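Local coordinates for protein 3-keto-5-aminohexanoate cleavage enzyme (Burkholderia xenovorans LB400, PDB 3E49) that probably catalyses the zinc-dependent cleavage of 3-keto-5-aminohexanoate or a related beta-keto acid, within a TIM barrel, at residues T199-L204 against W231-A236; L112-M117 against F171-T176; V8-A13 against A44-I49. All coordinates share one frame; numbering follows the deposited sequence.

Contact 1 (T199-L204 against W231-A236); sequences TVFGLL and WSILGA
T199 to F201 and W231 to G235 run in parallel, their axes 4.8 Å apart at closest approach and 18° apart in direction. They are successive strands of the TIM barrel, and helix 211-225 makes the beta-alpha-beta crossover between them. The pairing uses T199 N to S232 O, L234 N to T199 O, F201 N to L234 O and, just past the second strand, A236 N to F201 O, each 2.9 Å long. L234 O also receives a CH...O contact from V200 CA.

A side-chain bond joins the two strands near the start of this pairing. W231 NE1 donates to T199 OG1 over 2.9 Å, with the hydroxyl at the edge of the indole and near its plane. A chi1 of 57° lodges OG1 between the backbone N and the carbonyl carbon of T199, within range of the indole N-H and also of S232 O, to which it makes a weak 3.3 Å bond. One face of the same indole carries I233 CD1, 3.4 Å above the plane over the ring centre. W231 reaches helix 211-225 and lines the 2-ethoxyethanol pocket with R218 of that helix.

T199, F201 and I233 lie on the helix-facing side of the sheet, where F201 also meets L243 of helix 240-248. V200 and L234 take the other, zinc-facing side, lying alongside each other and pointing the same way, with V200 CG2 3.7 Å from L234 CD1. Beyond the strand ends, the methyl L203 CD2 touches A236 CB at 3.6 Å.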
loop_
_atom_site.group_PDB
_atom_site.type_symbol
_atom_site.label_atom_id
_atom_site.label_comp_id
_atom_site.label_asym_id
_atom_site.label_seq_id
_atom_site.Cartn_x
_atom_site.Cartn_y
_atom_site.Cartn_z
ATOM N N THR A 199 11.525 -12.639 -5.702
ATOM C CA THR A 199 11.643 -11.180 -5.410
ATOM C C THR A 199 12.788 -11.009 -4.455
ATOM O O THR A 199 12.799 -11.620 -3.374
ATOM C CB THR A 199 10.340 -10.572 -4.856
ATOM O OG1 THR A 199 9.935 -11.262 -3.679
ATOM C CG2 THR A 199 9.210 -10.565 -5.923
ATOM N N VAL A 200 13.763 -10.186 -4.887
ATOM C CA VAL A 200 15.057 -9.962 -4.211
ATOM C C VAL A 200 15.137 -8.608 -3.563
ATOM O O VAL A 200 15.078 -7.596 -4.268
ATOM C CB VAL A 200 16.240 -10.052 -5.223
ATOM C CG1 VAL A 200 17.597 -9.916 -4.532
ATOM C CG2 VAL A 200 16.182 -11.447 -5.964
ATOM N N PHE A 201 15.291 -8.593 -2.240
ATOM C CA PHE A 201 15.306 -7.319 -1.465
ATOM C C PHE A 201 16.598 -7.068 -0.780
ATOM O O PHE A 201 17.231 -7.980 -0.285
ATOM C CB PHE A 201 14.253 -7.381 -0.334
ATOM C CG PHE A 201 12.874 -7.729 -0.825
ATOM C CD1 PHE A 201 12.030 -6.755 -1.293
ATOM C CD2 PHE A 201 12.451 -9.050 -0.862
ATOM C CE1 PHE A 201 10.771 -7.078 -1.790
ATOM C CE2 PHE A 201 11.181 -9.394 -1.355
ATOM C CZ PHE A 201 10.347 -8.394 -1.842
ATOM N N GLY A 202 16.970 -5.792 -0.685
ATOM C CA GLY A 202 18.094 -5.416 0.123
ATOM C C GLY A 202 19.436 -5.218 -0.497
ATOM O O GLY A 202 20.386 -5.042 0.231
ATOM N N LEU A 203 19.539 -5.259 -1.813
ATOM C CA LEU A 203 20.826 -5.065 -2.475
ATOM C C LEU A 203 20.883 -3.667 -2.973
ATOM O O LEU A 203 19.905 -3.207 -3.562
ATOM C CB LEU A 203 20.959 -5.979 -3.676
ATOM C CG LEU A 203 20.945 -7.468 -3.353
ATOM C CD1 LEU A 203 21.077 -8.251 -4.653
ATOM C CD2 LEU A 203 22.077 -7.845 -2.360
ATOM N N LEU A 204 22.007 -2.977 -2.765
ATOM C CA LEU A 204 22.178 -1.627 -3.276
ATOM C C LEU A 204 22.175 -1.723 -4.789
ATOM O O LEU A 204 22.999 -2.428 -5.360
ATOM C CB LEU A 204 23.492 -1.004 -2.778
ATOM C CG LEU A 204 23.810 0.384 -3.310
ATOM C CD1 LEU A 204 22.729 1.391 -2.952
ATOM C CD2 LEU A 204 25.193 0.831 -2.820
ATOM N N TRP A 231 5.483 -17.481 -5.952
ATOM C CA TRP A 231 6.287 -16.437 -5.338
ATOM C C TRP A 231 7.313 -16.937 -4.349
ATOM O O TRP A 231 6.996 -17.746 -3.471
ATOM C CB TRP A 231 5.316 -15.508 -4.646
ATOM C CG TRP A 231 5.948 -14.304 -4.021
ATOM C CD1 TRP A 231 7.056 -13.642 -4.463
ATOM C CD2 TRP A 231 5.429 -13.552 -2.924
ATOM N NE1 TRP A 231 7.278 -12.532 -3.663
ATOM C CE2 TRP A 231 6.295 -12.468 -2.713
ATOM C CE3 TRP A 231 4.319 -13.699 -2.084
ATOM C CZ2 TRP A 231 6.084 -11.532 -1.689
ATOM C CZ3 TRP A 231 4.134 -12.776 -1.043
ATOM C CH2 TRP A 231 5.010 -11.716 -0.873
ATOM N N SER A 232 8.551 -16.427 -4.466
ATOM C CA SER A 232 9.566 -16.757 -3.488
ATOM C C SER A 232 10.220 -15.457 -3.080
ATOM O O SER A 232 10.347 -14.538 -3.851
ATOM C CB SER A 232 10.613 -17.714 -4.020
ATOM O OG SER A 232 11.468 -18.160 -2.995
ATOM N N ILE A 233 10.641 -15.451 -1.848
ATOM C CA ILE A 233 11.266 -14.285 -1.244
ATOM C C ILE A 233 12.740 -14.524 -0.981
ATOM O O ILE A 233 13.115 -15.554 -0.385
ATOM C CB ILE A 233 10.564 -13.992 0.082
ATOM C CG1 ILE A 233 9.136 -13.418 -0.143
ATOM C CG2 ILE A 233 11.368 -12.931 0.831
ATOM C CD1 ILE A 233 8.050 -14.413 -0.462
ATOM N N LEU A 234 13.574 -13.535 -1.364
ATOM C CA LEU A 234 14.984 -13.550 -1.087
ATOM C C LEU A 234 15.315 -12.216 -0.409
ATOM O O LEU A 234 15.236 -11.188 -1.039
ATOM C CB LEU A 234 15.800 -13.616 -2.372
ATOM C CG LEU A 234 17.300 -13.915 -2.302
ATOM C CD1 LEU A 234 17.892 -13.831 -3.726
ATOM C CD2 LEU A 234 18.062 -12.980 -1.363
ATOM N N GLY A 235 15.591 -12.261 0.867
ATOM C CA GLY A 235 16.085 -11.092 1.585
ATOM C C GLY A 235 17.569 -11.194 1.754
ATOM O O GLY A 235 18.068 -12.187 2.296
ATOM N N ALA A 236 18.293 -10.119 1.395
ATOM C CA ALA A 236 19.725 -10.133 1.475
ATOM C C ALA A 236 20.228 -9.899 2.909
ATOM O O ALA A 236 19.654 -9.118 3.719
ATOM C CB ALA A 236 20.323 -9.115 0.530
#

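Contact 2 (L112-M117 against F171-T176); sequences LNMGSM and FECYDT
E172 N gives its hydrogen to L112 O over 2.8 Å, and F171 CA adds a CH...O contact to the same oxygen. One step on, M114 N donates to E172 O at 3.1 Å. These bonds join the C-terminal ends of strands 109-113 and 168-173, parallel neighbours in the TIM barrel.

At the strand ends the chains diverge, and the side chains of N113, M117 and Y174 keep them in contact. N113 OD1 accepts from G115 N, in the plane of its own amide, closing an Asx turn. With CG anti to the backbone N (chi1 -178°), the amide reaches across to Y174; the two side chains cross at about a right angle, with amide and ring planes only 20° from parallel, and N113 ND2 comes within 3.1 Å of Y174 CE1. The selenium of selenomethionine M117 sits over one face of that phenol, 3.9 Å from the ring centroid and 23° off its normal, a Met-aromatic contact displaced toward the rim.

On the helix-facing side, L112 CD2 packs 4.0 Å from F171 CE1, and the selenium of M114 comes obliquely to the same ring, 3.9 Å from CD1. E172 points the other way, into the barrel, its side chain about 4 Å from the zinc ion at the nearest atoms and close to the zinc ligand H50; its pairing with R255 is long and weak.

L112, F171 and the selenium of M114 thus make an apolar layer toward helix 152-163, while E172 turns its carboxylate toward the metal, consistent with a place in the active-site lining.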
loop_
_atom_site.group_PDB
_atom_site.type_symbol
_atom_site.label_atom_id
_atom_site.label_comp_id
_atom_site.label_asym_id
_atom_site.label_seq_id
_atom_site.Cartn_x
_atom_site.Cartn_y
_atom_site.Cartn_z
ATOM N N LEU A 112 17.306 -16.219 -13.865
ATOM C CA LEU A 112 17.235 -15.242 -14.954
ATOM C C LEU A 112 16.969 -13.877 -14.309
ATOM O O LEU A 112 15.885 -13.646 -13.745
ATOM C CB LEU A 112 16.132 -15.612 -15.968
ATOM C CG LEU A 112 15.818 -14.730 -17.196
ATOM C CD1 LEU A 112 17.020 -14.201 -17.891
ATOM C CD2 LEU A 112 14.965 -15.486 -18.208
ATOM N N ASN A 113 17.977 -13.021 -14.325
ATOM C CA ASN A 113 17.867 -11.677 -13.788
ATOM C C ASN A 113 17.000 -10.870 -14.756
ATOM O O ASN A 113 17.207 -10.937 -15.954
ATOM C CB ASN A 113 19.256 -11.091 -13.594
ATOM C CG ASN A 113 19.238 -9.696 -12.980
ATOM O OD1 ASN A 113 18.575 -8.807 -13.461
ATOM N ND2 ASN A 113 20.038 -9.504 -11.956
HETATM N N MSE A 114 16.041 -10.085 -14.251
HETATM C CA MSE A 114 15.070 -9.488 -15.163
HETATM C C MSE A 114 15.244 -8.072 -15.622
HETATM O O MSE A 114 14.289 -7.464 -16.110
HETATM C CB MSE A 114 13.642 -9.729 -14.621
HETATM C CG MSE A 114 13.180 -11.173 -14.791
HETATM SE SE MSE A 114 13.094 -11.733 -16.647
HETATM C CE MSE A 114 12.060 -10.497 -17.382
ATOM N N GLY A 115 16.444 -7.532 -15.531
ATOM C CA GLY A 115 16.660 -6.178 -15.993
ATOM C C GLY A 115 18.068 -5.739 -15.663
ATOM O O GLY A 115 18.618 -6.187 -14.659
ATOM N N SER A 116 18.646 -4.890 -16.517
ATOM C CA SER A 116 19.984 -4.358 -16.301
ATOM C C SER A 116 19.912 -3.435 -15.091
ATOM O O SER A 116 18.922 -2.750 -14.872
ATOM C CB SER A 116 20.495 -3.577 -17.531
ATOM O OG SER A 116 20.526 -4.370 -18.710
HETATM N N MSE A 117 20.942 -3.469 -14.261
HETATM C CA MSE A 117 20.953 -2.682 -13.041
HETATM C C MSE A 117 22.356 -2.496 -12.482
HETATM O O MSE A 117 23.251 -3.261 -12.806
HETATM C CB MSE A 117 20.162 -3.459 -11.967
HETATM C CG MSE A 117 20.718 -4.948 -11.749
HETATM SE SE MSE A 117 19.607 -5.784 -10.418
HETATM C CE MSE A 117 20.225 -4.795 -8.752
ATOM N N PHE A 171 12.888 -16.445 -12.025
ATOM C CA PHE A 171 12.963 -15.061 -12.445
ATOM C C PHE A 171 13.334 -14.212 -11.229
ATOM O O PHE A 171 12.555 -14.087 -10.282
ATOM C CB PHE A 171 11.640 -14.587 -13.059
ATOM C CG PHE A 171 11.177 -15.426 -14.252
ATOM C CD1 PHE A 171 11.709 -15.165 -15.514
ATOM C CD2 PHE A 171 10.188 -16.373 -14.106
ATOM C CE1 PHE A 171 11.304 -15.907 -16.616
ATOM C CE2 PHE A 171 9.801 -17.162 -15.197
ATOM C CZ PHE A 171 10.345 -16.891 -16.465
ATOM N N GLU A 172 14.539 -13.650 -11.260
ATOM C CA GLU A 172 15.065 -12.865 -10.165
ATOM C C GLU A 172 14.675 -11.446 -10.434
ATOM O O GLU A 172 15.187 -10.825 -11.360
ATOM C CB GLU A 172 16.570 -13.009 -10.080
ATOM C CG GLU A 172 16.985 -14.375 -9.665
ATOM C CD GLU A 172 18.500 -14.546 -9.673
ATOM O OE1 GLU A 172 19.171 -13.964 -10.583
ATOM O OE2 GLU A 172 18.983 -15.284 -8.776
ATOM N N CYS A 173 13.722 -10.966 -9.656
ATOM C CA CYS A 173 13.186 -9.619 -9.834
ATOM C C CYS A 173 13.624 -8.744 -8.657
ATOM O O CYS A 173 13.176 -8.926 -7.530
ATOM C CB CYS A 173 11.672 -9.677 -9.955
ATOM S SG CYS A 173 11.114 -10.744 -11.370
ATOM N N TYR A 174 14.505 -7.817 -8.921
ATOM C CA TYR A 174 15.051 -6.931 -7.886
ATOM C C TYR A 174 14.309 -5.630 -7.657
ATOM O O TYR A 174 14.712 -4.826 -6.791
ATOM C CB TYR A 174 16.496 -6.574 -8.244
ATOM C CG TYR A 174 17.427 -7.755 -8.302
ATOM C CD1 TYR A 174 17.412 -8.632 -9.382
ATOM C CD2 TYR A 174 18.346 -7.971 -7.293
ATOM C CE1 TYR A 174 18.298 -9.715 -9.443
ATOM C CE2 TYR A 174 19.237 -9.029 -7.346
ATOM C CZ TYR A 174 19.197 -9.902 -8.429
ATOM O OH TYR A 174 20.090 -10.934 -8.439
ATOM N N ASP A 175 13.260 -5.384 -8.425
ATOM C CA ASP A 175 12.480 -4.166 -8.278
ATOM C C ASP A 175 11.190 -4.280 -9.072
ATOM O O ASP A 175 11.018 -5.231 -9.829
ATOM C CB ASP A 175 13.264 -2.955 -8.731
ATOM C CG ASP A 175 12.807 -1.666 -8.022
ATOM O OD1 ASP A 175 11.761 -1.667 -7.306
ATOM O OD2 ASP A 175 13.494 -0.661 -8.167
ATOM N N THR A 176 10.307 -3.286 -8.955
ATOM C CA THR A 176 9.012 -3.308 -9.639
ATOM C C THR A 176 9.187 -3.427 -11.145
ATOM O O THR A 176 8.471 -4.211 -11.823
ATOM C CB THR A 176 8.240 -2.024 -9.422
ATOM O OG1 THR A 176 8.648 -1.373 -8.186
ATOM C CG2 THR A 176 6.698 -2.292 -9.482
#

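Contact 3 (V8-A13 against A44-I49); sequences VIITCA and AGAAVI
Two backbone donors converge on I10 O: A47 N at 2.9 Å, in the carbonyl plane, and V48 N at 3.3 Å, tilted out of it. A third bond, C12 N to V48 O, is shorter, at 2.8 Å. Only after A47 does the second segment settle into the regular parallel pairing of T11 with V48 and C12 with I49.

CH...O contacts fill in between these bonds. T11 CA lies 3.3 Å from V48 O, and I49 CA makes a similar approach to C12 O.

A water extends the polar linkage back along the chain: it accepts from I10 N and can donate to G45 O, each at 2.9 Å. G45, the first residue beyond helix 31-44, makes the Schellman motif that closes it, its positive phi turning the chain toward the sheet. Strand 10-13, this helix and strand 48-54 form the first beta-alpha-beta unit of the TIM barrel, and the strand emerging here leads directly into the zinc ligands H50 and H52.

Van der Waals packing separates by face. Toward the barrel interior T11 and V48 meet, the hydroxyl T11 OG1 against V48 CB at 3.5 Å, while I9 CG2 rests 4.0 Å from V48 CG2. V48 stands with CG1 anti to its own N (chi1 179°), which leaves CG2 beside that N and toward I9. On the helix side I10 covers the turn out of the helix, its CB 4.0 Å from both G45 O and A46 CA and its CG2 also against A46 CA. Farther along, C12 CB touches A46 CB, both of them packed against A41 of helix 31-44, and I49 comes in beside them, its CD1 approaching C12 CB.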
loop_
_atom_site.group_PDB
_atom_site.type_symbol
_atom_site.label_atom_id
_atom_site.label_comp_id
_atom_site.label_asym_id
_atom_site.label_seq_id
_atom_site.Cartn_x
_atom_site.Cartn_y
_atom_site.Cartn_z
ATOM N N VAL A 8 5.550 -25.253 1.455
ATOM C CA VAL A 8 6.564 -24.238 1.218
ATOM C C VAL A 8 7.807 -24.764 0.530
ATOM O O VAL A 8 8.497 -25.646 1.059
ATOM C CB VAL A 8 6.989 -23.597 2.554
ATOM C CG1 VAL A 8 7.898 -22.426 2.338
ATOM C CG2 VAL A 8 5.727 -23.168 3.315
ATOM N N ILE A 9 8.109 -24.190 -0.624
ATOM C CA ILE A 9 9.321 -24.509 -1.324
ATOM C C ILE A 9 10.456 -23.719 -0.725
ATOM O O ILE A 9 10.439 -22.485 -0.788
ATOM C CB ILE A 9 9.274 -24.126 -2.805
ATOM C CG1 ILE A 9 8.123 -24.845 -3.526
ATOM C CG2 ILE A 9 10.643 -24.411 -3.472
ATOM C CD1 ILE A 9 7.767 -24.218 -4.849
ATOM N N ILE A 10 11.466 -24.421 -0.214
ATOM C CA ILE A 10 12.678 -23.757 0.279
ATOM C C ILE A 10 13.755 -23.871 -0.804
ATOM O O ILE A 10 14.110 -24.986 -1.225
ATOM C CB ILE A 10 13.216 -24.416 1.540
ATOM C CG1 ILE A 10 12.153 -24.379 2.665
ATOM C CG2 ILE A 10 14.567 -23.836 1.912
ATOM C CD1 ILE A 10 12.553 -25.082 3.936
ATOM N N THR A 11 14.220 -22.723 -1.277
ATOM C CA THR A 11 15.356 -22.664 -2.179
ATOM C C THR A 11 16.592 -22.324 -1.344
ATOM O O THR A 11 16.554 -21.399 -0.481
ATOM C CB THR A 11 15.194 -21.642 -3.285
ATOM O OG1 THR A 11 14.120 -22.046 -4.152
ATOM C CG2 THR A 11 16.512 -21.506 -4.077
ATOM N N CYS A 12 17.688 -23.062 -1.585
ATOM C CA CYS A 12 18.942 -22.750 -0.941
ATOM C C CYS A 12 20.011 -22.386 -2.001
ATOM O O CYS A 12 20.350 -23.185 -2.827
ATOM C CB CYS A 12 19.409 -23.898 -0.065
ATOM S SG CYS A 12 20.782 -23.358 0.973
ATOM N N ALA A 13 20.508 -21.154 -1.955
ATOM C CA ALA A 13 21.540 -20.638 -2.853
ATOM C C ALA A 13 22.843 -20.811 -2.078
ATOM O O ALA A 13 23.181 -20.005 -1.196
ATOM C CB ALA A 13 21.282 -19.171 -3.158
ATOM N N ALA A 44 18.278 -30.848 5.046
ATOM C CA ALA A 44 17.561 -29.941 5.969
ATOM C C ALA A 44 16.186 -29.532 5.451
ATOM O O ALA A 44 15.424 -28.929 6.204
ATOM C CB ALA A 44 18.397 -28.672 6.317
ATOM N N GLY A 45 15.887 -29.828 4.187
ATOM C CA GLY A 45 14.569 -29.532 3.609
ATOM C C GLY A 45 14.513 -28.702 2.353
ATOM O O GLY A 45 13.432 -28.446 1.845
ATOM N N ALA A 46 15.649 -28.277 1.819
ATOM C CA ALA A 46 15.661 -27.499 0.589
ATOM C C ALA A 46 15.237 -28.376 -0.584
ATOM O O ALA A 46 15.802 -29.454 -0.781
ATOM C CB ALA A 46 17.038 -26.932 0.317
ATOM N N ALA A 47 14.225 -27.930 -1.327
ATOM C CA ALA A 47 13.741 -28.678 -2.491
ATOM C C ALA A 47 14.462 -28.173 -3.730
ATOM O O ALA A 47 14.491 -28.847 -4.722
ATOM C CB ALA A 47 12.219 -28.501 -2.650
ATOM N N VAL A 48 15.042 -26.973 -3.680
ATOM C CA VAL A 48 15.754 -26.385 -4.831
ATOM C C VAL A 48 17.104 -25.837 -4.395
ATOM O O VAL A 48 17.195 -25.101 -3.417
ATOM C CB VAL A 48 14.935 -25.218 -5.516
ATOM C CG1 VAL A 48 15.745 -24.600 -6.715
ATOM C CG2 VAL A 48 13.488 -25.708 -5.957
ATOM N N ILE A 49 18.148 -26.201 -5.140
ATOM C CA ILE A 49 19.507 -25.780 -4.888
ATOM C C ILE A 49 19.961 -24.854 -6.018
ATOM O O ILE A 49 20.071 -25.247 -7.146
ATOM C CB ILE A 49 20.472 -27.011 -4.760
ATOM C CG1 ILE A 49 19.886 -28.062 -3.810
ATOM C CG2 ILE A 49 21.816 -26.574 -4.271
ATOM C CD1 ILE A 49 19.723 -27.594 -2.318
HETATM O O HOH W 1 11.391 -27.345 0.140
#

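How the contacts relate
All three contacts are buried parallel pairings in one barrel sheet. Contacts 1 and 2 are neighbours: strands 168-173 and 195-201 lie side by side, V200 N probably bonds to C173 O, and Y174 packs against V200 and L203. Contact 3 lies across the chain's centre from contact 2, about 21 Å away between centres, and touches neither of the others. Contacts 1 and 3 each close a beta-alpha-beta unit, but contact 1 adds an indole-hydroxyl bond, whereas contact 3 relies on backbone bonds, one water and mostly aliphatic packing. Contact 2, with its selenium-aromatic packing, brings a carboxylate nearest the zinc and continues into residues that meet the second subunit.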